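Long-range contacts in prolyl oligopeptidase (Galerina marginata, PDB 5N4B), which cleaves peptide bonds after proline and macrocyclises a toxin-precursor peptide, two steps in the biosynthesis of the highly toxic amanitins: residues Pro13-Ser18 / Asp36-Leu41; Val645-Val650 / Gln678-Gln683; Lys50-Gln55 / Ile692-Leu697; Val600-Val605 / Leu655-Ile660. The protein carries 1 engineered substitution. All blocks are in the same frame, centred on the assembly; numbering follows the deposited sequence.

Interaction 1 of 4, residues Pro13-Ser18 / Asp36-Leu41; sequences PSTRRS and DPYQWL
Ser18 N donates to Pro37 O at 2.9 Å. Trp40 NE1 donates to Arg16 O at 2.8 Å. The oxygen lies near the indole plane, but the NE1 atom stands above the carbonyl plane, and the bond is bent to 144°. Arg17 NH1 donates to Tyr38 OH at 2.9 Å, with the hydroxyl in the guanidinium plane and the phenol ring turned steeply against it. Tyr38 OH also shares a water with Thr15 O, which accepts from that water.

The second kind is cation-pi stacking. The Arg16 guanidinium lies over one face of the Trp40 indole, with Arg16 CZ 4.3 Å from the centroid of the five-membered ring. Leu41 CG packs on the opposite face. Arg16 NE also forms a salt bridge with Glu47, a second partner for the cation.

Pro37 and Tyr38 are the middle residues of a type I turn, Asp36 to Gln39, and Trp40 follows in a 3-10 segment, all between strand 30-35 and helix 46-64. The N-terminal segment Pro13-Ser18, which forms no regular strand, runs along it. Helix 668-680 of the α/β-hydrolase domain backs the turn through Tyr38, and Asp36 pairs with Lys672 of that helix.

Packing contacts fill in the rest. Thr15 CG2 is anti to the backbone N (OG1 chi1 -54°) and reaches both Tyr38 CE1 at 3.6 Å and Trp40 CZ2 at 3.8 Å. Pro37 CG lies over one face of the Arg17 guanidinium, 3.6 Å from Arg17 NH1.

Interaction 2 of 4, residues Val645-Val650 / Gln678-Gln683; sequences VRTDKV and QHNVPQ
Asn680 presses its CB against Val645 CG1 at 3.7 Å and against Arg646 O at 3.5 Å. Its amide oxygen OD1 sits 3.2 Å from Thr647 CG2, and the two side chains cross at about a right angle. The Thr647 methyl is there because it stands anti to its own carbonyl carbon, with OG1 at chi1 59°. Val681 adds CG1, which packs on Arg646 O at 3.8 Å and near the carbonyls of Thr647 and Lys649.

One water provides the polar link. It donates to Val645 O at 2.8 Å and to Asn680 OD1 at 2.7 Å. The other end of the amide is held within its own helix, where ND2 bonds to Thr676 O.

Further out, Arg646 grips the Asp648 carboxylate side-on. NE reaches OD1 at 2.8 Å and NH2 reaches OD2, a salt bridge that ties the loop to itself. Lys649 NZ turns away to Val589 O and Ala591 O.

Asn680 ends helix 668-680, and Val681 is the first residue to leave helical geometry. The contact is surface packing between that end and the loop leading into strand 653-659. Strand 653-659, helix 668-680 and strand 688-693 form a beta-alpha-beta crossover of the α/β-hydrolase domain.

Interaction 3 of 4, residues Lys50-Gln55 / Ile692-Leu697; sequences KWTTAQ and IDKSWL
Gln55, whose CB approaches Ile692 CD1 at 4.4 Å, lays its CG over the centre of one face of the Trp51 ring, one helical turn back. Trp51 also meets Phe671 edge-to-face. Phe671 in turn touches Thr52 and Ile692.

The contact sets helix 46-64, near the N terminus, against the outermost strand, 688-693, of the central sheet of the α/β-hydrolase fold. The sequence between them includes the whole beta-propeller. The helix is thus part of the packing around the catalytic domain. Ile692 lies about 9 Å from the catalytic Asp662, measured between side chains.

The apolar part is small and buried. Ile692 points its CD1 at Thr52, 3.5 Å from CB and 3.8 Å from CG2. Its CG1 is anti to the carbonyl carbon (chi1 -56°), which sends the ethyl branch toward the helix. The two side chains cross at about a right angle. Ile692 also packs on Val658 of the next strand.

At the end of the strand, Asp693 OD1 accepts from Ser695 N at 3.0 Å, an Asx turn. Asp693 OD2 forms a salt bridge with Lys703. Lys694 leaves this turn with its chain extended beyond CG, and its end arrives at the helix surface. Thr52 OG1 also bonds back to Asp49 O. Its partner across the contact is Lys694 NZ, which donates to Thr52 OG1 at 2.8 Å.

Interaction 4 of 4, residues Val600-Val605 / Leu655-Ile660; sequences VPEGGV and LITVNI
Ile656 holds CG1 anti to its carbonyl carbon (chi1 -54°), which lays that atom 3.7 Å from Pro601 CG. In Thr657 the hydroxyl stands between the backbone N and the carbonyl carbon (chi1 71°), and there OG1 meets Glu602 CG at 3.3 Å. The Glu602 and Thr657 side chains run side by side, pointing the same way.

Strands 598-602 and 653-659 are parallel neighbours in the central sheet of the α/β-hydrolase fold. Their axes here differ by 13°. Thr657 bonds to the residues before and after Glu602, as expected of a parallel bridge. Thr657 N donates to Pro601 O at 3.1 Å, and Gly603 N donates to Thr657 O at 2.8 Å, almost in line with the carbonyl.

Both strand ends lead to the active site. Gly603 comes within about 4 Å of the side chain of the charge-relay Asp662 and about 6 Å of that of Ala578, the engineered residue at the nucleophile position. Its positive phi turns the chain out of the strand.

The carboxylate of Glu602 is well occupied. OE1 bonds to a polar side chain of the bound peptide, while OE2 takes a salt bridge from Lys715 and a bond from Asn575. Helix 579-590 packs on Pro601 and helix 668-680 on Ile656.

Proline has no N-H to offer Leu655 O, and that buried oxygen has no hydrogen-bond partner in the model. C-H groups approach it instead: Pro601 CD lies 3.5 Å from Leu655 O, and Val600 CA makes a CH...O contact with it at 3.3 Å.

In the fold
From the N terminus, interaction 1 comes first. It closes a short loop that holds strands 21-26 and 30-35. The chain then enters helix 46-64, where interaction 3 opens. That contact closes only at strand 688-693, so its loop takes in the propeller and most of the hydrolase domain. Interactions 4 and 2 both nest inside it. They cross each other, because 645-650 lies between the two segments of interaction 4. Interaction 4 joins neighbouring strands of the central sheet, and interaction 3 reaches its edge strand next door. Interaction 2 packs the loop before strand 653-659 on the end of helix 668-680. His679 there touches interaction 1, and Gln678 probably bonds to Gln55 of interaction 3.

Interaction 1 of 4, residues Pro13-Ser18 / Asp36-Leu41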
# COMPACT_ATOMS: atom_id res chain seq x y z
N PRO A 13 -7.37 -0.57 -32.63
CA PRO A 13 -7.42 -1.98 -33.01
C PRO A 13 -8.83 -2.53 -33.16
O PRO A 13 -9.76 -2.20 -32.41
CB PRO A 13 -6.69 -2.67 -31.85
CG PRO A 13 -5.74 -1.66 -31.34
CD PRO A 13 -6.56 -0.37 -31.42
N SER A 14 -8.98 -3.40 -34.15
CA SER A 14 -10.22 -4.14 -34.36
C SER A 14 -10.52 -4.99 -33.13
O SER A 14 -9.68 -5.77 -32.68
CB SER A 14 -10.02 -5.04 -35.59
OG SER A 14 -11.13 -5.91 -35.77
N THR A 15 -11.69 -4.80 -32.56
CA THR A 15 -12.05 -5.41 -31.28
C THR A 15 -13.44 -5.99 -31.40
O THR A 15 -14.43 -5.26 -31.45
CB THR A 15 -11.99 -4.40 -30.15
OG1 THR A 15 -10.69 -3.81 -30.17
CG2 THR A 15 -12.18 -5.05 -28.78
N ARG A 16 -13.51 -7.32 -31.44
CA ARG A 16 -14.78 -8.01 -31.60
C ARG A 16 -15.74 -7.63 -30.49
O ARG A 16 -15.34 -7.44 -29.34
CB ARG A 16 -14.52 -9.53 -31.53
CG ARG A 16 -15.76 -10.38 -31.66
CD ARG A 16 -15.36 -11.83 -31.94
NE ARG A 16 -14.66 -12.44 -30.82
CZ ARG A 16 -15.27 -13.09 -29.83
NH1 ARG A 16 -16.60 -13.23 -29.81
NH2 ARG A 16 -14.56 -13.61 -28.85
N ARG A 17 -17.03 -7.52 -30.83
CA ARG A 17 -18.11 -7.30 -29.87
C ARG A 17 -18.96 -8.54 -29.86
O ARG A 17 -19.61 -8.87 -30.87
CB ARG A 17 -18.95 -6.09 -30.22
CG ARG A 17 -18.18 -4.78 -30.06
CD ARG A 17 -18.94 -3.56 -30.59
NE ARG A 17 -20.22 -3.38 -29.93
CZ ARG A 17 -20.41 -2.84 -28.73
NH1 ARG A 17 -19.38 -2.42 -28.00
NH2 ARG A 17 -21.63 -2.68 -28.23
N SER A 18 -18.97 -9.24 -28.75
CA SER A 18 -19.79 -10.43 -28.64
C SER A 18 -21.23 -10.06 -28.36
O SER A 18 -21.59 -8.91 -28.12
CB SER A 18 -19.25 -11.35 -27.57
OG SER A 18 -19.69 -10.89 -26.30
N ASP A 36 -22.53 -7.21 -22.42
CA ASP A 36 -21.10 -7.24 -22.08
C ASP A 36 -20.34 -7.72 -23.31
O ASP A 36 -19.80 -8.83 -23.34
CB ASP A 36 -20.83 -8.10 -20.85
CG ASP A 36 -19.51 -7.72 -20.11
OD1 ASP A 36 -19.16 -6.51 -20.06
OD2 ASP A 36 -18.84 -8.63 -19.56
N PRO A 37 -20.27 -6.89 -24.35
CA PRO A 37 -19.66 -7.31 -25.62
C PRO A 37 -18.20 -7.61 -25.51
O PRO A 37 -17.63 -8.22 -26.42
CB PRO A 37 -19.93 -6.12 -26.56
CG PRO A 37 -20.16 -4.97 -25.65
CD PRO A 37 -20.83 -5.54 -24.43
N TYR A 38 -17.54 -7.15 -24.43
CA TYR A 38 -16.12 -7.40 -24.21
C TYR A 38 -15.89 -8.43 -23.10
O TYR A 38 -14.79 -8.49 -22.52
CB TYR A 38 -15.35 -6.08 -23.98
CG TYR A 38 -15.60 -5.11 -25.13
CD1 TYR A 38 -15.28 -5.44 -26.44
CD2 TYR A 38 -16.20 -3.86 -24.89
CE1 TYR A 38 -15.55 -4.57 -27.47
CE2 TYR A 38 -16.46 -3.01 -25.91
CZ TYR A 38 -16.15 -3.34 -27.19
OH TYR A 38 -16.46 -2.45 -28.22
N GLN A 39 -16.89 -9.26 -22.81
CA GLN A 39 -16.70 -10.33 -21.83
C GLN A 39 -15.49 -11.17 -22.17
O GLN A 39 -14.80 -11.66 -21.26
CB GLN A 39 -17.97 -11.19 -21.72
CG GLN A 39 -17.85 -12.33 -20.69
CD GLN A 39 -17.04 -13.50 -21.21
OE1 GLN A 39 -17.11 -13.84 -22.39
NE2 GLN A 39 -16.23 -14.12 -20.34
N TRP A 40 -15.21 -11.35 -23.46
CA TRP A 40 -14.11 -12.19 -23.91
C TRP A 40 -12.74 -11.65 -23.50
O TRP A 40 -11.78 -12.42 -23.44
CB TRP A 40 -14.20 -12.44 -25.41
CG TRP A 40 -14.11 -11.22 -26.25
CD1 TRP A 40 -15.13 -10.41 -26.62
CD2 TRP A 40 -12.92 -10.69 -26.80
NE1 TRP A 40 -14.63 -9.37 -27.39
CE2 TRP A 40 -13.28 -9.53 -27.52
CE3 TRP A 40 -11.58 -11.08 -26.78
CZ2 TRP A 40 -12.35 -8.77 -28.22
CZ3 TRP A 40 -10.66 -10.32 -27.47
CH2 TRP A 40 -11.04 -9.17 -28.17
N LEU A 41 -12.63 -10.38 -23.16
CA LEU A 41 -11.38 -9.81 -22.66
C LEU A 41 -11.10 -10.21 -21.24
O LEU A 41 -10.04 -9.85 -20.72
CB LEU A 41 -11.39 -8.28 -22.83
CG LEU A 41 -11.15 -7.84 -24.27
CD1 LEU A 41 -11.41 -6.33 -24.46
CD2 LEU A 41 -9.70 -8.14 -24.70
O HOH W 1 -15.16 -2.75 -30.53
O HOH W 2 -18.03 -13.03 -24.67

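Interaction 2 of 4, residues Val645-Val650 / Gln678-Gln683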
# COMPACT_ATOMS: atom_id res chain seq x y z
N VAL A 645 -20.04 4.94 -20.13
CA VAL A 645 -19.38 5.69 -21.20
C VAL A 645 -20.44 6.17 -22.17
O VAL A 645 -21.39 5.45 -22.48
CB VAL A 645 -18.34 4.81 -21.90
CG1 VAL A 645 -17.71 5.58 -23.03
CG2 VAL A 645 -17.29 4.32 -20.92
N ARG A 646 -20.34 7.43 -22.59
CA ARG A 646 -21.26 8.06 -23.52
C ARG A 646 -20.58 8.25 -24.86
O ARG A 646 -19.38 8.06 -25.02
CB ARG A 646 -21.70 9.43 -22.97
CG ARG A 646 -22.43 9.40 -21.66
CD ARG A 646 -22.79 10.82 -21.20
NE ARG A 646 -23.73 11.51 -22.10
CZ ARG A 646 -25.05 11.54 -21.95
NH1 ARG A 646 -25.62 10.93 -20.92
NH2 ARG A 646 -25.80 12.21 -22.81
N THR A 647 -21.39 8.64 -25.85
CA THR A 647 -20.88 8.90 -27.19
C THR A 647 -20.70 10.37 -27.49
O THR A 647 -20.35 10.71 -28.62
CB THR A 647 -21.79 8.31 -28.27
OG1 THR A 647 -23.11 8.85 -28.19
CG2 THR A 647 -21.85 6.81 -28.20
N ASP A 648 -21.10 11.26 -26.57
CA ASP A 648 -21.21 12.69 -26.85
C ASP A 648 -20.28 13.56 -26.02
O ASP A 648 -20.46 14.79 -26.03
CB ASP A 648 -22.67 13.15 -26.71
CG ASP A 648 -23.20 13.04 -25.32
OD1 ASP A 648 -22.52 12.46 -24.41
OD2 ASP A 648 -24.41 13.43 -25.13
N LYS A 649 -19.34 12.99 -25.26
CA LYS A 649 -18.43 13.78 -24.43
C LYS A 649 -16.99 13.55 -24.89
O LYS A 649 -16.55 12.40 -24.98
CB LYS A 649 -18.58 13.39 -22.96
CG LYS A 649 -17.78 14.18 -21.99
CD LYS A 649 -17.91 13.70 -20.52
CE LYS A 649 -19.23 14.05 -19.92
NZ LYS A 649 -19.23 13.72 -18.49
N VAL A 650 -16.25 14.64 -25.11
CA VAL A 650 -14.83 14.54 -25.42
C VAL A 650 -14.10 14.06 -24.16
O VAL A 650 -14.29 14.62 -23.07
CB VAL A 650 -14.29 15.88 -25.93
CG1 VAL A 650 -12.78 15.84 -26.05
CG2 VAL A 650 -14.90 16.24 -27.30
N GLN A 678 -12.89 3.23 -26.77
CA GLN A 678 -12.54 3.25 -28.19
C GLN A 678 -13.71 2.94 -29.08
O GLN A 678 -13.74 3.44 -30.20
CB GLN A 678 -11.35 2.31 -28.47
CG GLN A 678 -10.05 2.74 -27.80
CD GLN A 678 -8.90 1.73 -27.98
OE1 GLN A 678 -9.09 0.64 -28.54
NE2 GLN A 678 -7.70 2.09 -27.51
N HIS A 679 -14.70 2.20 -28.59
CA HIS A 679 -15.91 1.95 -29.36
C HIS A 679 -16.84 3.16 -29.37
O HIS A 679 -17.51 3.44 -30.37
CB HIS A 679 -16.65 0.78 -28.73
CG HIS A 679 -18.01 0.58 -29.28
ND1 HIS A 679 -18.23 0.05 -30.53
CD2 HIS A 679 -19.23 0.81 -28.74
CE1 HIS A 679 -19.53 -0.01 -30.74
NE2 HIS A 679 -20.16 0.43 -29.67
N ASN A 680 -16.97 3.84 -28.24
CA ASN A 680 -17.94 4.90 -28.11
C ASN A 680 -17.48 6.21 -28.72
O ASN A 680 -18.31 6.93 -29.32
CB ASN A 680 -18.31 5.10 -26.65
CG ASN A 680 -19.38 4.17 -26.22
OD1 ASN A 680 -20.57 4.40 -26.48
ND2 ASN A 680 -18.98 3.08 -25.60
N VAL A 681 -16.20 6.57 -28.56
CA VAL A 681 -15.67 7.83 -29.11
C VAL A 681 -14.43 7.54 -29.95
O VAL A 681 -13.33 8.04 -29.65
CB VAL A 681 -15.46 8.90 -28.03
CG1 VAL A 681 -16.81 9.39 -27.51
CG2 VAL A 681 -14.64 8.36 -26.87
N PRO A 682 -14.56 6.75 -31.01
CA PRO A 682 -13.38 6.40 -31.79
C PRO A 682 -12.68 7.61 -32.36
O PRO A 682 -11.44 7.60 -32.51
CB PRO A 682 -13.96 5.49 -32.88
CG PRO A 682 -15.41 5.87 -32.95
CD PRO A 682 -15.79 6.14 -31.54
N GLN A 683 -13.42 8.65 -32.68
CA GLN A 683 -12.85 9.86 -33.25
C GLN A 683 -12.49 10.88 -32.20
O GLN A 683 -12.26 12.05 -32.49
CB GLN A 683 -13.80 10.48 -34.28
CG GLN A 683 -14.28 9.48 -35.34
CD GLN A 683 -13.16 8.86 -36.13
OE1 GLN A 683 -12.19 9.53 -36.48
NE2 GLN A 683 -13.31 7.58 -36.47
O HOH W 3 -22.71 4.65 -24.85

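Interaction 3 of 4, residues Lys50-Gln55 / Ile692-Leu697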
# COMPACT_ATOMS: atom_id res chain seq x y z
N LYS A 50 -3.49 -11.07 -29.36
CA LYS A 50 -3.40 -10.21 -30.53
C LYS A 50 -3.89 -8.80 -30.19
O LYS A 50 -3.30 -7.80 -30.62
CB LYS A 50 -4.17 -10.77 -31.73
CG LYS A 50 -3.48 -11.95 -32.40
CD LYS A 50 -4.33 -12.55 -33.54
CE LYS A 50 -3.71 -13.85 -34.07
NZ LYS A 50 -4.54 -14.48 -35.15
N TRP A 51 -4.95 -8.72 -29.42
CA TRP A 51 -5.51 -7.43 -29.05
C TRP A 51 -4.58 -6.68 -28.11
O TRP A 51 -4.33 -5.48 -28.31
CB TRP A 51 -6.88 -7.61 -28.43
CG TRP A 51 -7.60 -6.34 -28.00
CD1 TRP A 51 -8.44 -5.56 -28.76
CD2 TRP A 51 -7.53 -5.71 -26.72
NE1 TRP A 51 -8.88 -4.48 -28.02
CE2 TRP A 51 -8.33 -4.55 -26.76
CE3 TRP A 51 -6.86 -6.01 -25.56
CZ2 TRP A 51 -8.48 -3.71 -25.67
CZ3 TRP A 51 -6.99 -5.16 -24.47
CH2 TRP A 51 -7.81 -4.04 -24.54
N THR A 52 -4.05 -7.34 -27.09
CA THR A 52 -3.16 -6.63 -26.18
C THR A 52 -1.89 -6.18 -26.88
O THR A 52 -1.37 -5.10 -26.58
CB THR A 52 -2.81 -7.46 -24.93
OG1 THR A 52 -2.17 -8.68 -25.32
CG2 THR A 52 -4.04 -7.79 -24.12
N THR A 53 -1.36 -7.02 -27.78
CA THR A 53 -0.18 -6.67 -28.56
C THR A 53 -0.47 -5.47 -29.44
O THR A 53 0.31 -4.51 -29.47
CB THR A 53 0.26 -7.87 -29.40
OG1 THR A 53 0.65 -8.92 -28.52
CG2 THR A 53 1.44 -7.49 -30.30
N ALA A 54 -1.62 -5.47 -30.12
CA ALA A 54 -2.00 -4.33 -30.96
C ALA A 54 -2.15 -3.05 -30.13
O ALA A 54 -1.72 -1.96 -30.56
CB ALA A 54 -3.30 -4.59 -31.73
N GLN A 55 -2.74 -3.14 -28.94
CA GLN A 55 -2.90 -1.94 -28.13
C GLN A 55 -1.56 -1.44 -27.63
O GLN A 55 -1.28 -0.24 -27.65
CB GLN A 55 -3.78 -2.25 -26.93
CG GLN A 55 -5.28 -2.50 -27.21
CD GLN A 55 -6.06 -1.26 -27.62
OE1 GLN A 55 -5.59 -0.13 -27.52
NE2 GLN A 55 -7.23 -1.49 -28.09
N ILE A 692 0.51 -2.44 -21.48
CA ILE A 692 0.28 -3.74 -20.87
C ILE A 692 1.64 -4.37 -20.66
O ILE A 692 2.26 -4.86 -21.61
CB ILE A 692 -0.61 -4.64 -21.73
CG1 ILE A 692 -1.95 -3.92 -22.02
CG2 ILE A 692 -0.83 -5.95 -20.97
CD1 ILE A 692 -2.73 -4.36 -23.21
N ASP A 693 2.11 -4.39 -19.42
CA ASP A 693 3.39 -5.03 -19.12
C ASP A 693 3.18 -6.53 -19.06
O ASP A 693 2.42 -7.00 -18.21
CB ASP A 693 3.95 -4.47 -17.82
CG ASP A 693 5.38 -4.98 -17.50
OD1 ASP A 693 5.78 -6.05 -18.01
OD2 ASP A 693 6.11 -4.31 -16.74
N LYS A 694 3.86 -7.29 -19.92
CA LYS A 694 3.61 -8.73 -20.04
C LYS A 694 4.53 -9.59 -19.19
O LYS A 694 4.43 -10.82 -19.24
CB LYS A 694 3.62 -9.11 -21.51
CG LYS A 694 2.34 -8.53 -22.16
CD LYS A 694 2.17 -8.86 -23.60
CE LYS A 694 0.76 -8.49 -24.03
NZ LYS A 694 0.65 -8.70 -25.47
N SER A 695 5.37 -9.00 -18.34
CA SER A 695 6.08 -9.74 -17.32
C SER A 695 5.09 -10.05 -16.21
O SER A 695 4.45 -9.14 -15.68
CB SER A 695 7.25 -8.94 -16.79
OG SER A 695 7.95 -9.66 -15.77
N TRP A 696 4.94 -11.32 -15.89
CA TRP A 696 3.95 -11.76 -14.91
C TRP A 696 4.58 -11.73 -13.54
O TRP A 696 5.22 -12.70 -13.09
CB TRP A 696 3.44 -13.15 -15.27
CG TRP A 696 2.19 -13.56 -14.49
CD1 TRP A 696 2.08 -13.70 -13.16
CD2 TRP A 696 0.90 -13.80 -15.03
NE1 TRP A 696 0.79 -14.04 -12.81
CE2 TRP A 696 0.05 -14.12 -13.94
CE3 TRP A 696 0.38 -13.79 -16.31
CZ2 TRP A 696 -1.30 -14.41 -14.12
CZ3 TRP A 696 -0.93 -14.08 -16.50
CH2 TRP A 696 -1.78 -14.38 -15.40
N LEU A 697 4.37 -10.62 -12.84
CA LEU A 697 4.95 -10.47 -11.51
C LEU A 697 4.34 -11.48 -10.56
O LEU A 697 3.11 -11.67 -10.53
CB LEU A 697 4.66 -9.05 -11.03
CG LEU A 697 5.38 -7.92 -11.77
CD1 LEU A 697 4.83 -6.59 -11.24
CD2 LEU A 697 6.90 -8.02 -11.63

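Interaction 4 of 4, residues Val600-Val605 / Leu655-Ile660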
# COMPACT_ATOMS: atom_id res chain seq x y z
N VAL A 600 -4.39 9.15 -16.19
CA VAL A 600 -3.52 7.95 -16.14
C VAL A 600 -4.03 7.04 -15.02
O VAL A 600 -3.60 7.16 -13.86
CB VAL A 600 -2.03 8.28 -16.01
CG1 VAL A 600 -1.24 6.96 -15.95
CG2 VAL A 600 -1.61 9.10 -17.18
N PRO A 601 -4.99 6.14 -15.31
CA PRO A 601 -5.41 5.13 -14.33
C PRO A 601 -4.51 3.92 -14.40
O PRO A 601 -4.29 3.39 -15.50
CB PRO A 601 -6.84 4.80 -14.77
CG PRO A 601 -6.81 5.04 -16.26
CD PRO A 601 -5.78 6.08 -16.56
N GLU A 602 -4.01 3.47 -13.26
CA GLU A 602 -3.05 2.35 -13.18
C GLU A 602 -3.69 1.16 -12.47
O GLU A 602 -4.12 1.27 -11.33
CB GLU A 602 -1.78 2.77 -12.44
CG GLU A 602 -1.10 3.97 -13.06
CD GLU A 602 0.16 4.40 -12.29
OE1 GLU A 602 0.84 3.51 -11.69
OE2 GLU A 602 0.52 5.57 -12.31
N GLY A 603 -3.76 0.02 -13.13
CA GLY A 603 -4.31 -1.17 -12.50
C GLY A 603 -5.64 -0.98 -11.82
O GLY A 603 -5.86 -1.50 -10.71
N GLY A 604 -6.55 -0.25 -12.46
CA GLY A 604 -7.78 0.18 -11.83
C GLY A 604 -8.93 -0.79 -11.95
O GLY A 604 -9.06 -1.56 -12.91
N VAL A 605 -9.81 -0.74 -10.96
CA VAL A 605 -11.12 -1.41 -11.06
C VAL A 605 -11.97 -0.56 -12.00
O VAL A 605 -11.87 0.67 -12.00
CB VAL A 605 -11.77 -1.52 -9.67
CG1 VAL A 605 -13.16 -2.02 -9.75
CG2 VAL A 605 -10.90 -2.38 -8.76
N LEU A 655 -3.95 7.47 -20.81
CA LEU A 655 -2.96 6.41 -20.92
C LEU A 655 -3.22 5.48 -19.75
O LEU A 655 -2.95 5.81 -18.59
CB LEU A 655 -1.54 6.91 -20.87
CG LEU A 655 -0.48 5.80 -20.90
CD1 LEU A 655 -0.51 5.07 -22.24
CD2 LEU A 655 0.90 6.36 -20.69
N ILE A 656 -3.85 4.35 -20.01
CA ILE A 656 -4.14 3.34 -18.99
C ILE A 656 -2.94 2.42 -18.90
O ILE A 656 -2.32 2.11 -19.93
CB ILE A 656 -5.43 2.58 -19.37
CG1 ILE A 656 -6.58 3.56 -19.63
CG2 ILE A 656 -5.76 1.55 -18.34
CD1 ILE A 656 -7.94 2.96 -19.71
N THR A 657 -2.59 1.99 -17.72
CA THR A 657 -1.45 1.08 -17.57
C THR A 657 -1.87 -0.09 -16.70
O THR A 657 -2.54 0.10 -15.68
CB THR A 657 -0.15 1.76 -17.07
OG1 THR A 657 -0.29 2.13 -15.70
CG2 THR A 657 0.14 3.05 -17.86
N VAL A 658 -1.49 -1.30 -17.11
CA VAL A 658 -1.73 -2.50 -16.33
C VAL A 658 -0.54 -3.43 -16.42
O VAL A 658 0.27 -3.36 -17.33
CB VAL A 658 -3.02 -3.26 -16.72
CG1 VAL A 658 -4.27 -2.39 -16.55
CG2 VAL A 658 -2.89 -3.84 -18.12
N ASN A 659 -0.49 -4.37 -15.46
CA ASN A 659 0.45 -5.48 -15.42
C ASN A 659 -0.33 -6.76 -15.65
O ASN A 659 -1.33 -7.00 -14.97
CB ASN A 659 1.17 -5.48 -14.06
CG ASN A 659 2.03 -4.20 -13.84
OD1 ASN A 659 2.74 -3.78 -14.76
ND2 ASN A 659 1.96 -3.59 -12.65
N ILE A 660 0.08 -7.56 -16.63
CA ILE A 660 -0.73 -8.69 -17.08
C ILE A 660 -1.02 -9.68 -15.96
O ILE A 660 -2.10 -10.27 -15.94
CB ILE A 660 -0.07 -9.36 -18.30
CG1 ILE A 660 -1.06 -10.25 -19.05
CG2 ILE A 660 1.10 -10.20 -17.87
CD1 ILE A 660 -2.20 -9.51 -19.70